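Local atomic coordinates of putative glutathione S-transferase (Sinorhizobium meliloti, PDB entry 4MDC), a protein that probably acts as a glutathione transferase, joining glutathione to electrophilic substrates, and works as a homodimer. Residues 30-41 with 191-202; 66-77 with 82-93. One frame throughout, in Å; residues are numbered along the deposited sequence.

Contact 1: residues 30-41 with 191-202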
loop_
_atom_site.group_PDB
_atom_site.type_symbol
_atom_site.label_atom_id
_atom_site.label_comp_id
_atom_site.label_asym_id
_atom_site.label_seq_id
_atom_site.Cartn_x
_atom_site.Cartn_y
_atom_site.Cartn_z
ATOM N N PRO B 30 -1.953 -13.841 13.601
ATOM C CA PRO B 30 -1.458 -14.965 12.842
ATOM C C PRO B 30 -2.001 -15.038 11.405
ATOM O O PRO B 30 -1.336 -15.605 10.545
ATOM C CB PRO B 30 -1.987 -16.171 13.665
ATOM C CG PRO B 30 -2.117 -15.641 15.039
ATOM C CD PRO B 30 -2.397 -14.198 14.969
HETATM N N MSE B 31 -3.244 -14.567 11.186
HETATM C CA MSE B 31 -3.948 -14.693 9.927
HETATM C C MSE B 31 -3.786 -13.429 9.076
HETATM O O MSE B 31 -4.516 -13.229 8.111
HETATM C CB MSE B 31 -5.404 -15.069 10.065
HETATM C CG MSE B 31 -5.508 -16.463 10.744
HETATM SE SE MSE B 31 -5.123 -17.898 9.442
HETATM C CE MSE B 31 -3.229 -18.343 9.839
ATOM N N SER B 32 -2.826 -12.606 9.471
ATOM C CA SER B 32 -2.398 -11.426 8.711
ATOM C C SER B 32 -1.136 -11.717 7.865
ATOM O O SER B 32 -0.036 -11.895 8.437
ATOM C CB SER B 32 -2.155 -10.271 9.666
ATOM O OG SER B 32 -1.322 -9.221 9.137
ATOM N N PRO B 33 -1.256 -11.718 6.518
ATOM C CA PRO B 33 -0.065 -11.949 5.715
ATOM C C PRO B 33 1.050 -10.882 5.935
ATOM O O PRO B 33 2.228 -11.236 6.018
ATOM C CB PRO B 33 -0.602 -11.871 4.291
ATOM C CG PRO B 33 -1.966 -12.473 4.444
ATOM C CD PRO B 33 -2.473 -11.785 5.686
ATOM N N ALA B 34 0.664 -9.650 6.109
ATOM C CA ALA B 34 1.626 -8.576 6.333
ATOM C C ALA B 34 2.413 -8.839 7.650
ATOM O O ALA B 34 3.609 -8.593 7.723
ATOM C CB ALA B 34 0.943 -7.198 6.338
ATOM N N SER B 35 1.731 -9.356 8.678
ATOM C CA SER B 35 2.344 -9.680 9.909
ATOM C C SER B 35 3.350 -10.818 9.742
ATOM O O SER B 35 4.435 -10.786 10.307
ATOM C CB SER B 35 1.278 -10.115 10.972
ATOM O OG SER B 35 0.374 -9.072 11.369
ATOM N N ARG B 36 2.945 -11.886 9.052
ATOM C CA ARG B 36 3.819 -13.001 8.816
ATOM C C ARG B 36 5.034 -12.615 8.000
ATOM O O ARG B 36 6.114 -13.124 8.244
ATOM C CB ARG B 36 3.054 -14.166 8.164
ATOM C CG ARG B 36 2.086 -14.844 9.114
ATOM C CD ARG B 36 1.501 -16.069 8.495
ATOM N NE ARG B 36 0.842 -16.878 9.545
ATOM C CZ ARG B 36 0.694 -18.173 9.488
ATOM N NH1 ARG B 36 1.072 -18.897 8.456
ATOM N NH2 ARG B 36 0.150 -18.799 10.553
ATOM N N PHE B 37 4.839 -11.708 7.069
ATOM C CA PHE B 37 5.930 -11.226 6.242
ATOM C C PHE B 37 7.010 -10.558 7.114
ATOM O O PHE B 37 8.204 -10.849 6.942
ATOM C CB PHE B 37 5.353 -10.236 5.246
ATOM C CG PHE B 37 6.356 -9.375 4.524
ATOM C CD1 PHE B 37 7.239 -9.907 3.570
ATOM C CD2 PHE B 37 6.397 -8.040 4.767
ATOM C CE1 PHE B 37 8.112 -9.082 2.867
ATOM C CE2 PHE B 37 7.265 -7.209 4.049
ATOM C CZ PHE B 37 8.136 -7.731 3.098
ATOM N N VAL B 38 6.588 -9.678 7.996
ATOM C CA VAL B 38 7.510 -9.045 8.930
ATOM C C VAL B 38 8.193 -10.022 9.860
ATOM O O VAL B 38 9.383 -9.972 10.069
ATOM C CB VAL B 38 6.812 -7.920 9.700
ATOM C CG1 VAL B 38 7.721 -7.359 10.776
ATOM C CG2 VAL B 38 6.484 -6.803 8.710
ATOM N N ARG B 39 7.436 -10.977 10.384
ATOM C CA ARG B 39 8.044 -12.000 11.187
ATOM C C ARG B 39 9.157 -12.749 10.460
ATOM O O ARG B 39 10.185 -13.101 11.063
ATOM C CB ARG B 39 6.993 -12.981 11.714
ATOM C CG ARG B 39 6.142 -12.391 12.820
ATOM C CD ARG B 39 4.893 -13.226 13.047
ATOM N NE ARG B 39 5.193 -14.515 13.643
ATOM C CZ ARG B 39 4.282 -15.467 13.831
ATOM N NH1 ARG B 39 3.031 -15.312 13.377
ATOM N NH2 ARG B 39 4.644 -16.616 14.421
ATOM N N LEU B 40 8.918 -13.081 9.194
ATOM C CA LEU B 40 9.887 -13.782 8.410
ATOM C C LEU B 40 11.150 -12.982 8.226
ATOM O O LEU B 40 12.266 -13.553 8.326
ATOM C CB LEU B 40 9.317 -14.205 7.052
ATOM C CG LEU B 40 8.251 -15.302 7.042
ATOM C CD1 LEU B 40 7.618 -15.417 5.655
ATOM C CD2 LEU B 40 8.845 -16.632 7.467
ATOM N N ILE B 41 11.007 -11.694 7.962
ATOM C CA ILE B 41 12.185 -10.845 7.882
ATOM C C ILE B 41 12.998 -10.825 9.183
ATOM O O ILE B 41 14.228 -11.031 9.172
ATOM C CB ILE B 41 11.851 -9.387 7.496
ATOM C CG1 ILE B 41 11.113 -9.352 6.155
ATOM C CG2 ILE B 41 13.133 -8.603 7.476
ATOM C CD1 ILE B 41 10.447 -8.014 5.933
ATOM N N TYR B 191 12.485 -10.116 -0.291
ATOM C CA TYR B 191 11.170 -9.814 0.280
ATOM C C TYR B 191 10.001 -10.321 -0.570
ATOM O O TYR B 191 8.916 -10.580 -0.040
ATOM C CB TYR B 191 11.042 -8.276 0.444
ATOM C CG TYR B 191 11.791 -7.607 1.572
ATOM C CD1 TYR B 191 12.417 -8.288 2.574
ATOM C CD2 TYR B 191 11.944 -6.194 1.570
ATOM C CE1 TYR B 191 13.104 -7.624 3.568
ATOM C CE2 TYR B 191 12.612 -5.525 2.564
ATOM C CZ TYR B 191 13.191 -6.272 3.614
ATOM O OH TYR B 191 13.880 -5.609 4.625
ATOM N N GLY B 192 10.128 -10.284 -1.906
ATOM C CA GLY B 192 9.068 -10.774 -2.797
ATOM C C GLY B 192 8.639 -12.210 -2.467
ATOM O O GLY B 192 7.451 -12.521 -2.395
ATOM N N ASP B 193 9.613 -13.095 -2.317
ATOM C CA ASP B 193 9.377 -14.517 -1.911
ATOM C C ASP B 193 8.729 -14.593 -0.541
ATOM O O ASP B 193 7.743 -15.356 -0.301
ATOM C CB ASP B 193 10.688 -15.307 -1.898
ATOM C CG ASP B 193 11.372 -15.326 -3.218
ATOM O OD1 ASP B 193 11.004 -16.140 -4.096
ATOM O OD2 ASP B 193 12.287 -14.448 -3.380
ATOM N N LEU B 194 9.227 -13.803 0.410
ATOM C CA LEU B 194 8.696 -13.809 1.772
ATOM C C LEU B 194 7.273 -13.319 1.813
ATOM O O LEU B 194 6.402 -13.822 2.544
ATOM C CB LEU B 194 9.561 -13.058 2.769
ATOM C CG LEU B 194 11.015 -13.470 2.891
ATOM C CD1 LEU B 194 11.711 -12.702 3.986
ATOM C CD2 LEU B 194 11.167 -14.950 3.104
ATOM N N ALA B 195 6.954 -12.284 1.071
ATOM C CA ALA B 195 5.579 -11.770 1.041
ATOM C C ALA B 195 4.585 -12.769 0.439
ATOM O O ALA B 195 3.488 -12.937 0.974
ATOM C CB ALA B 195 5.556 -10.491 0.208
ATOM N N ALA B 196 4.975 -13.399 -0.660
ATOM C CA ALA B 196 4.115 -14.392 -1.285
ATOM C C ALA B 196 3.909 -15.560 -0.323
ATOM O O ALA B 196 2.812 -16.016 -0.117
ATOM C CB ALA B 196 4.729 -14.895 -2.578
ATOM N N ALA B 197 4.991 -15.995 0.274
ATOM C CA ALA B 197 4.919 -17.165 1.147
ATOM C C ALA B 197 4.050 -16.872 2.339
ATOM O O ALA B 197 3.355 -17.736 2.849
ATOM C CB ALA B 197 6.292 -17.598 1.577
ATOM N N ALA B 198 4.159 -15.655 2.832
ATOM C CA ALA B 198 3.333 -15.269 3.954
ATOM C C ALA B 198 1.833 -15.324 3.620
ATOM O O ALA B 198 1.068 -15.853 4.363
ATOM C CB ALA B 198 3.712 -13.891 4.423
ATOM N N ALA B 199 1.457 -14.782 2.466
ATOM C CA ALA B 199 0.071 -14.765 1.990
ATOM C C ALA B 199 -0.418 -16.196 1.701
ATOM O O ALA B 199 -1.476 -16.597 2.218
ATOM C CB ALA B 199 -0.076 -13.917 0.754
ATOM N N ILE B 200 0.433 -16.982 1.027
ATOM C CA ILE B 200 0.058 -18.367 0.758
ATOM C C ILE B 200 -0.113 -19.171 2.046
ATOM O O ILE B 200 -1.024 -20.022 2.101
ATOM C CB ILE B 200 1.141 -19.082 -0.099
ATOM C CG1 ILE B 200 1.106 -18.537 -1.512
ATOM C CG2 ILE B 200 1.001 -20.584 -0.091
ATOM C CD1 ILE B 200 -0.181 -18.501 -2.190
ATOM N N SER B 201 0.728 -18.930 3.042
ATOM C CA SER B 201 0.671 -19.718 4.288
ATOM C C SER B 201 -0.637 -19.520 5.017
ATOM O O SER B 201 -1.186 -20.471 5.667
ATOM C CB SER B 201 1.862 -19.429 5.209
ATOM O OG SER B 201 1.766 -18.169 5.856
ATOM N N VAL B 202 -1.212 -18.321 4.919
ATOM C CA VAL B 202 -2.521 -18.039 5.560
ATOM C C VAL B 202 -3.646 -18.823 4.844
ATOM O O VAL B 202 -4.504 -19.472 5.489
ATOM C CB VAL B 202 -2.798 -16.531 5.579
ATOM C CG1 VAL B 202 -4.214 -16.188 5.978
ATOM C CG2 VAL B 202 -1.812 -15.820 6.515
#
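Arg36 lies across the last two turns of segment 191-202, and its side chain runs from Ala198 past Val202 to Ser201. At the root, CB packs against the methyl CB of Ala198, 3.8 Å away. The chain then runs extended from CG to NE, with CD passing 3.9 Å from Val202 CG2 and lying closer still to Ser201 OG. NE gives a weak bond of 2.7 Å to Pro30 O, back in its own segment. At the tip, NH1 donates to Ser201 OG at 2.8 Å, with an N-H...O angle of 155° and the oxygen close to the guanidinium plane. That hydroxyl spends its own proton on Ala198 O, one turn back, at 2.8 Å, which leaves its oxygen to accept from the arginine. NH1 also reaches Tyr247 OH, and NH2 forms a salt bridge with Glu236. A leucine in place of Arg36 would probably leave the buried Ser201 OG without its donor and Glu236 without one of its countercharges.

This pair forms part of the buried domain interface of the glutathione S-transferase fold: the first helix of the thioredoxin-like domain against a central helix of the all-helical domain, with helix 111-145 also packing on Pro33 and Phe37. The packing is knobs-into-holes in both directions. Ala198 sits among Pro33, Arg36, Phe37 and Leu40, its CB 3.4 Å from Pro33 O, so a small residue suits this site. In return, Phe37 enters a hole lined by Tyr191, Leu194, Ala195 and Ala198. Its CG lies anti to the backbone N (chi1 166°), which sends the ring along the partner helix and brings its edge to Tyr191 O, with CE1 3.4 Å away. With CZ leading, the edge of Phe37 meets the face of Tyr191 in a T-shaped pair, planes at 78°. Ile41 CD1 packs 3.6 Å from Tyr191 CE1, while the phenol OH bonds to Ser90 O.

Contact 2: residues 66-77 with 82-93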
loop_
_atom_site.group_PDB
_atom_site.type_symbol
_atom_site.label_atom_id
_atom_site.label_comp_id
_atom_site.label_asym_id
_atom_site.label_seq_id
_atom_site.Cartn_x
_atom_site.Cartn_y
_atom_site.Cartn_z
ATOM N N LEU B 66 -2.075 3.664 19.485
ATOM C CA LEU B 66 -0.769 3.330 18.965
ATOM C C LEU B 66 -0.754 3.469 17.447
ATOM O O LEU B 66 0.199 3.978 16.888
ATOM C CB LEU B 66 -0.436 1.886 19.341
ATOM C CG LEU B 66 0.942 1.422 18.874
ATOM C CD1 LEU B 66 2.000 2.138 19.679
ATOM C CD2 LEU B 66 1.017 -0.094 18.989
ATOM N N ASN B 67 -1.825 3.006 16.821
ATOM C CA ASN B 67 -1.960 3.035 15.366
ATOM C C ASN B 67 -3.379 3.400 14.970
ATOM O O ASN B 67 -4.243 2.545 14.915
ATOM C CB ASN B 67 -1.568 1.680 14.742
ATOM C CG ASN B 67 -1.670 1.711 13.218
ATOM O OD1 ASN B 67 -1.780 2.796 12.628
ATOM N ND2 ASN B 67 -1.580 0.553 12.576
ATOM N N PRO B 68 -3.627 4.700 14.718
ATOM C CA PRO B 68 -4.986 5.132 14.411
ATOM C C PRO B 68 -5.514 4.566 13.107
ATOM O O PRO B 68 -6.733 4.479 12.949
ATOM C CB PRO B 68 -4.879 6.672 14.356
ATOM C CG PRO B 68 -3.439 6.991 14.387
ATOM C CD PRO B 68 -2.709 5.829 14.950
ATOM N N ALA B 69 -4.604 4.123 12.226
ATOM C CA ALA B 69 -4.988 3.459 10.974
ATOM C C ALA B 69 -5.546 2.067 11.217
ATOM O O ALA B 69 -6.227 1.544 10.354
ATOM C CB ALA B 69 -3.812 3.397 10.016
ATOM N N GLY B 70 -5.301 1.476 12.402
ATOM C CA GLY B 70 -5.838 0.156 12.767
ATOM C C GLY B 70 -5.243 -1.005 11.970
ATOM O O GLY B 70 -5.779 -2.080 11.968
ATOM N N THR B 71 -4.143 -0.764 11.274
ATOM C CA THR B 71 -3.539 -1.760 10.404
ATOM C C THR B 71 -2.545 -2.646 11.235
ATOM O O THR B 71 -2.073 -2.226 12.318
ATOM C CB THR B 71 -2.772 -1.112 9.251
ATOM O OG1 THR B 71 -1.904 -0.091 9.739
ATOM C CG2 THR B 71 -3.737 -0.484 8.229
ATOM N N LEU B 72 -2.213 -3.809 10.690
ATOM C CA LEU B 72 -1.179 -4.685 11.231
ATOM C C LEU B 72 -0.093 -5.013 10.182
ATOM O O LEU B 72 -0.360 -5.042 8.999
ATOM C CB LEU B 72 -1.811 -5.995 11.741
ATOM C CG LEU B 72 -2.746 -5.853 12.929
ATOM C CD1 LEU B 72 -3.461 -7.182 13.128
ATOM C CD2 LEU B 72 -1.996 -5.459 14.181
ATOM N N PRO B 73 1.113 -5.327 10.612
ATOM C CA PRO B 73 1.535 -5.323 11.968
ATOM C C PRO B 73 2.015 -3.932 12.390
ATOM O O PRO B 73 2.071 -3.033 11.566
ATOM C CB PRO B 73 2.700 -6.268 11.948
ATOM C CG PRO B 73 3.319 -6.091 10.638
ATOM C CD PRO B 73 2.203 -5.781 9.719
ATOM N N VAL B 74 2.339 -3.794 13.667
ATOM C CA VAL B 74 2.961 -2.570 14.159
ATOM C C VAL B 74 4.225 -2.989 14.902
ATOM O O VAL B 74 4.154 -3.828 15.803
ATOM C CB VAL B 74 2.045 -1.798 15.110
ATOM C CG1 VAL B 74 2.742 -0.574 15.661
ATOM C CG2 VAL B 74 0.762 -1.415 14.386
ATOM N N TYR B 75 5.354 -2.349 14.569
ATOM C CA TYR B 75 6.640 -2.708 15.167
ATOM C C TYR B 75 7.077 -1.566 16.057
ATOM O O TYR B 75 7.098 -0.431 15.631
ATOM C CB TYR B 75 7.665 -2.926 14.077
ATOM C CG TYR B 75 9.038 -3.350 14.453
ATOM C CD1 TYR B 75 9.335 -4.649 14.834
ATOM C CD2 TYR B 75 10.083 -2.459 14.417
ATOM C CE1 TYR B 75 10.631 -5.028 15.163
ATOM C CE2 TYR B 75 11.364 -2.847 14.739
ATOM C CZ TYR B 75 11.635 -4.117 15.080
ATOM O OH TYR B 75 12.936 -4.476 15.412
ATOM N N VAL B 76 7.389 -1.874 17.304
ATOM C CA VAL B 76 7.829 -0.851 18.221
ATOM C C VAL B 76 9.114 -1.306 18.834
ATOM O O VAL B 76 9.136 -2.187 19.712
ATOM C CB VAL B 76 6.829 -0.556 19.343
ATOM C CG1 VAL B 76 7.302 0.662 20.142
ATOM C CG2 VAL B 76 5.450 -0.291 18.785
ATOM N N ASP B 77 10.209 -0.725 18.397
ATOM C CA ASP B 77 11.483 -1.016 18.998
ATOM C C ASP B 77 11.720 -0.084 20.158
ATOM O O ASP B 77 10.836 0.701 20.553
ATOM C CB ASP B 77 12.641 -1.199 18.012
ATOM C CG ASP B 77 13.084 0.078 17.334
ATOM O OD1 ASP B 77 12.818 1.147 17.856
ATOM O OD2 ASP B 77 13.751 -0.020 16.295
ATOM N N ALA B 82 6.345 3.959 16.826
ATOM C CA ALA B 82 5.570 2.921 16.154
ATOM C C ALA B 82 5.679 2.991 14.641
ATOM O O ALA B 82 5.437 4.016 14.042
ATOM C CB ALA B 82 4.119 2.982 16.569
ATOM N N LEU B 83 6.076 1.880 14.063
ATOM C CA LEU B 83 6.234 1.721 12.629
ATOM C C LEU B 83 5.095 0.815 12.184
ATOM O O LEU B 83 4.977 -0.336 12.626
ATOM C CB LEU B 83 7.587 1.112 12.309
ATOM C CG LEU B 83 8.821 1.869 12.791
ATOM C CD1 LEU B 83 10.067 1.089 12.464
ATOM C CD2 LEU B 83 8.875 3.243 12.168
ATOM N N CYS B 84 4.250 1.327 11.324
ATOM C CA CYS B 84 3.022 0.621 10.960
ATOM C C CYS B 84 2.989 0.123 9.531
ATOM O O CYS B 84 3.231 0.898 8.597
ATOM C CB CYS B 84 1.848 1.543 11.161
ATOM S SG CYS B 84 1.682 1.978 12.925
ATOM N N GLY B 85 2.664 -1.159 9.380
ATOM C CA GLY B 85 2.482 -1.779 8.103
ATOM C C GLY B 85 3.755 -2.437 7.549
ATOM O O GLY B 85 4.885 -2.060 7.862
ATOM N N ALA B 86 3.548 -3.337 6.620
ATOM C CA ALA B 86 4.630 -4.139 6.108
ATOM C C ALA B 86 5.676 -3.338 5.316
ATOM O O ALA B 86 6.857 -3.623 5.411
ATOM C CB ALA B 86 4.072 -5.237 5.269
ATOM N N THR B 87 5.218 -2.376 4.572
ATOM C CA THR B 87 6.155 -1.598 3.708
ATOM C C THR B 87 7.115 -0.790 4.616
ATOM O O THR B 87 8.336 -0.916 4.483
ATOM C CB THR B 87 5.386 -0.720 2.724
ATOM O OG1 THR B 87 4.732 -1.519 1.768
ATOM C CG2 THR B 87 6.358 0.199 1.951
ATOM N N ILE B 88 6.564 0.024 5.510
ATOM C CA ILE B 88 7.363 0.882 6.364
ATOM C C ILE B 88 8.329 0.064 7.226
ATOM O O ILE B 88 9.541 0.366 7.304
ATOM C CB ILE B 88 6.462 1.837 7.186
ATOM C CG1 ILE B 88 5.894 2.899 6.241
ATOM C CG2 ILE B 88 7.230 2.561 8.280
ATOM C CD1 ILE B 88 4.874 3.818 6.845
ATOM N N ILE B 89 7.826 -1.043 7.776
ATOM C CA ILE B 89 8.674 -1.823 8.598
ATOM C C ILE B 89 9.802 -2.497 7.828
ATOM O O ILE B 89 10.983 -2.511 8.256
ATOM C CB ILE B 89 7.838 -2.859 9.404
ATOM C CG1 ILE B 89 6.855 -2.186 10.342
ATOM C CG2 ILE B 89 8.783 -3.760 10.175
ATOM C CD1 ILE B 89 5.774 -3.152 10.821
ATOM N N SER B 90 9.462 -3.106 6.682
ATOM C CA SER B 90 10.472 -3.799 5.889
ATOM C C SER B 90 11.591 -2.846 5.371
ATOM O O SER B 90 12.760 -3.242 5.303
ATOM C CB SER B 90 9.798 -4.606 4.746
ATOM O OG SER B 90 9.195 -3.760 3.783
ATOM N N GLU B 91 11.224 -1.622 5.043
ATOM C CA GLU B 91 12.214 -0.623 4.574
ATOM C C GLU B 91 13.124 -0.246 5.744
ATOM O O GLU B 91 14.331 -0.169 5.598
ATOM C CB GLU B 91 11.526 0.633 3.978
ATOM C CG GLU B 91 10.694 0.330 2.712
ATOM C CD GLU B 91 11.505 -0.160 1.516
ATOM O OE1 GLU B 91 12.743 0.140 1.442
ATOM O OE2 GLU B 91 10.893 -0.782 0.605
ATOM N N TYR B 92 12.500 -0.012 6.886
ATOM C CA TYR B 92 13.219 0.317 8.129
ATOM C C TYR B 92 14.230 -0.773 8.504
ATOM O O TYR B 92 15.393 -0.459 8.807
ATOM C CB TYR B 92 12.248 0.551 9.295
ATOM C CG TYR B 92 12.907 0.792 10.635
ATOM C CD1 TYR B 92 13.419 2.036 10.978
ATOM C CD2 TYR B 92 13.064 -0.264 11.549
ATOM C CE1 TYR B 92 14.033 2.259 12.189
ATOM C CE2 TYR B 92 13.692 -0.052 12.761
ATOM C CZ TYR B 92 14.185 1.205 13.091
ATOM O OH TYR B 92 14.787 1.477 14.288
ATOM N N LEU B 93 13.781 -2.032 8.444
ATOM C CA LEU B 93 14.670 -3.154 8.694
ATOM C C LEU B 93 15.810 -3.276 7.690
ATOM O O LEU B 93 16.929 -3.628 8.087
ATOM C CB LEU B 93 13.917 -4.483 8.810
ATOM C CG LEU B 93 12.982 -4.551 10.010
ATOM C CD1 LEU B 93 12.138 -5.802 9.970
ATOM C CD2 LEU B 93 13.710 -4.451 11.330
HETATM O O HOH W 1 0.730 -3.912 6.177
#
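Tyr92 OH donates to Asp77 OD2 at 2.7 Å, using the syn lone pair of that oxygen. Asp77 CG stands between its backbone N and carbonyl carbon (chi1 71°), a rotation that carries OD2 toward the helix. Between the strands, Tyr75 and Leu83 form an antiparallel hydrogen-bonded pair: Tyr75 N reaches Leu83 O at 2.8 Å, nearly straight at 171°, and Leu83 N returns a bond of 3.0 Å to Tyr75 O. Gly85 N extends the pattern to Pro73 O at 2.9 Å. A water adds one more tie, donating a hydrogen bond to Leu72 O and accepting one from Ala86 N.

Further out, Asn67 holds its amide by a bond of 2.9 Å from ND2 to Thr71 OG1, in the amide plane, and its CG lies 3.4 Å from Cys84 SG. On the helix side of the hairpin, Tyr75 CB rests on Ile89 CD1 at 3.8 Å. Tyr75 CE2 comes 4.1 Å from Tyr92 CE2, the two side chains crossing at about a right angle. The Tyr92 ring also meets Phe112 of the second subunit, so this packing continues into the dimer.

The peptide before Pro73 is cis. A cis-proline leading into an antiparallel hairpin and then a helix marks the thioredoxin-like fold of glutathione S-transferases, and in relatives this loop borders the glutathione site.

From the N terminus, the chain leaves strand 25-28 and enters helix 33-44, the first partner of contact 1. It then crosses strand 50-53 and helix 61-66 before reaching contact 2, where the hairpin of strands 74-76 and 82-84 closes a short loop and supplies the last two strands of the sheet, followed by helix 86-96. Only after the long helix 111-145 does the chain return, at 191-202, to close contact 1 around everything between. Contact 2 thus falls wholly within the larger loop. Helix 33-44, one side of contact 1, also faces contact 2: Phe37 touches Ala86 and Ile41 touches Ser90. Contact 2 lies within the thioredoxin-like domain, and contact 1 joins that domain to the helical one.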